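Tripeptidase (Staphylococcus aureus subsp. aureus, PDB 3RZA) probably cleaves short peptides, as a metal-dependent tripeptidase of the M20/M25/M40 peptidase family with zinc and calcium ions bound. Local coordinates at residues 309-314 / 347-352. Numbering follows the deposited sequence.
Sequences PGFKIN and IINTFG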
loop_
_atom_site.group_PDB
_atom_site.type_symbol
_atom_site.label_atom_id
_atom_site.label_comp_id
_atom_site.label_asym_id
_atom_site.label_seq_id
_atom_site.Cartn_x
_atom_site.Cartn_y
_atom_site.Cartn_z
ATOM N N PRO A 309 2.449 -19.165 22.292
ATOM C CA PRO A 309 1.884 -20.511 22.257
ATOM C C PRO A 309 0.540 -20.611 22.983
ATOM O O PRO A 309 0.310 -19.900 23.963
ATOM C CB PRO A 309 2.950 -21.358 22.954
ATOM C CG PRO A 309 3.586 -20.415 23.948
ATOM C CD PRO A 309 3.421 -19.010 23.396
ATOM N N GLY A 310 -0.313 -21.516 22.505
ATOM C CA GLY A 310 -1.600 -21.793 23.121
ATOM C C GLY A 310 -1.496 -22.660 24.348
ATOM O O GLY A 310 -0.461 -23.247 24.608
ATOM N N PHE A 311 -2.563 -22.671 25.134
ATOM C CA PHE A 311 -2.689 -23.545 26.292
ATOM C C PHE A 311 -4.166 -23.893 26.526
ATOM O O PHE A 311 -5.081 -23.304 25.924
ATOM C CB PHE A 311 -2.070 -22.895 27.542
ATOM C CG PHE A 311 -2.842 -21.706 28.064
ATOM C CD1 PHE A 311 -2.638 -20.437 27.538
ATOM C CD2 PHE A 311 -3.789 -21.855 29.086
ATOM C CE1 PHE A 311 -3.360 -19.343 28.009
ATOM C CE2 PHE A 311 -4.527 -20.768 29.549
ATOM C CZ PHE A 311 -4.305 -19.512 29.016
ATOM N N LYS A 312 -4.374 -24.893 27.360
ATOM C CA LYS A 312 -5.697 -25.276 27.828
ATOM C C LYS A 312 -5.460 -25.909 29.179
ATOM O O LYS A 312 -4.745 -26.909 29.264
ATOM C CB LYS A 312 -6.346 -26.275 26.856
ATOM C CG LYS A 312 -7.761 -26.850 27.273
ATOM C CD LYS A 312 -8.845 -25.776 27.357
ATOM C CE LYS A 312 -10.181 -26.348 27.862
ATOM N NZ LYS A 312 -10.232 -26.606 29.388
ATOM N N ILE A 313 -5.984 -25.293 30.235
ATOM C CA ILE A 313 -5.901 -25.859 31.574
ATOM C C ILE A 313 -7.142 -26.745 31.794
ATOM O O ILE A 313 -8.279 -26.344 31.496
ATOM C CB ILE A 313 -5.803 -24.774 32.657
ATOM C CG1 ILE A 313 -4.665 -23.771 32.350
ATOM C CG2 ILE A 313 -5.593 -25.420 34.009
ATOM C CD1 ILE A 313 -3.312 -24.387 32.117
ATOM N N ASN A 314 -6.903 -27.962 32.259
ATOM C CA ASN A 314 -7.960 -28.906 32.588
ATOM C C ASN A 314 -8.939 -28.263 33.595
ATOM O O ASN A 314 -8.517 -27.654 34.576
ATOM C CB ASN A 314 -7.315 -30.189 33.144
ATOM C CG ASN A 314 -8.309 -31.279 33.447
ATOM O OD1 ASN A 314 -9.245 -31.103 34.242
ATOM N ND2 ASN A 314 -8.066 -32.446 32.883
ATOM N N ILE A 347 2.511 -16.845 28.115
ATOM C CA ILE A 347 3.937 -17.046 28.305
ATOM C C ILE A 347 4.231 -17.745 29.622
ATOM O O ILE A 347 5.069 -18.661 29.659
ATOM C CB ILE A 347 4.722 -15.725 28.229
ATOM C CG1 ILE A 347 4.489 -15.019 26.883
ATOM C CG2 ILE A 347 6.224 -15.979 28.431
ATOM C CD1 ILE A 347 4.722 -15.914 25.605
ATOM N N ILE A 348 3.543 -17.345 30.686
ATOM C CA ILE A 348 3.846 -17.844 32.033
ATOM C C ILE A 348 3.529 -19.337 32.144
ATOM O O ILE A 348 4.294 -20.076 32.758
ATOM C CB ILE A 348 3.073 -17.054 33.154
ATOM C CG1 ILE A 348 3.462 -15.555 33.151
ATOM C CG2 ILE A 348 3.279 -17.721 34.564
ATOM C CD1 ILE A 348 4.468 -15.159 34.151
ATOM N N ASN A 349 2.426 -19.772 31.518
ATOM C CA ASN A 349 2.138 -21.213 31.348
ATOM C C ASN A 349 3.308 -22.036 30.791
ATOM O O ASN A 349 3.510 -23.155 31.243
ATOM C CB ASN A 349 0.862 -21.463 30.486
ATOM C CG ASN A 349 -0.439 -21.441 31.316
ATOM O OD1 ASN A 349 -0.611 -22.241 32.226
ATOM N ND2 ASN A 349 -1.353 -20.517 30.988
ATOM N N THR A 350 4.102 -21.470 29.866
ATOM C CA THR A 350 5.311 -22.175 29.330
ATOM C C THR A 350 6.444 -22.396 30.358
ATOM O O THR A 350 7.313 -23.232 30.137
ATOM C CB THR A 350 5.935 -21.492 28.063
ATOM O OG1 THR A 350 6.739 -20.363 28.445
ATOM C CG2 THR A 350 4.851 -21.073 27.049
ATOM N N PHE A 351 6.417 -21.659 31.469
ATOM C CA PHE A 351 7.291 -21.926 32.629
ATOM C C PHE A 351 6.798 -23.090 33.520
ATOM O O PHE A 351 7.448 -23.402 34.505
ATOM C CB PHE A 351 7.456 -20.663 33.530
ATOM C CG PHE A 351 7.808 -19.382 32.791
ATOM C CD1 PHE A 351 8.539 -19.380 31.588
ATOM C CD2 PHE A 351 7.449 -18.150 33.349
ATOM C CE1 PHE A 351 8.859 -18.160 30.941
ATOM C CE2 PHE A 351 7.765 -16.928 32.709
ATOM C CZ PHE A 351 8.463 -16.937 31.508
ATOM N N GLY A 352 5.649 -23.698 33.213
ATOM C CA GLY A 352 5.091 -24.791 34.025
ATOM C C GLY A 352 4.264 -24.366 35.232
ATOM O O GLY A 352 3.990 -25.189 36.085
#
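The side-chain amide of N349 sits over the ring of F311, with ND2 3.3 Å above the ring plane and over its centre. The amide and ring planes are 32° apart, a tilted amide-over-ring stacking contact. F311 presents this face because its CG stands between the backbone N and the carbonyl carbon (chi1 69°), which turns the ring toward N349. ND2 gives a hydrogen bond to the backbone O of S355, at the start of strand 355-359, and a weak one to G345 O. An asparagine suits this place: its flat amide can lie over the ring while its N-H groups bond to carbonyls. I313 comes from the opposite direction and sets CD1 3.5 Å from N349 OD1; its side chain also rests on V356.

The apolar part belongs to P309, which lies crosswise to two residues of 347-352, I347 and T350. Its CD is 4.0 Å from I347 CD1, and its CG is only 3.4 Å from T350 CG2, tighter than usual for two carbons. T350 OG1, between its own backbone N and carbonyl carbon, bonds to I347 O at 2.7 Å, in the carbonyl plane, which fixes the rotation that sets CG2 against the proline.

No hydrogen bond joins 309-314 to 347-352. F311 and I313 bond through their backbones to A198 and V196 of strand 194-209, and the contacts to 347-352 described here are made by side chains. This is a small surface packing of the end of strand 299-312 against the segment that continues helix 344-348; the I347 side chain is about 13 Å from the bound zinc ion, outside the metal site. The chemistry implies association by shape and dispersion, with the amide's polar needs met outside the two segments: ND2 by S355 and weakly G345, OD1 by a further hydrogen bond.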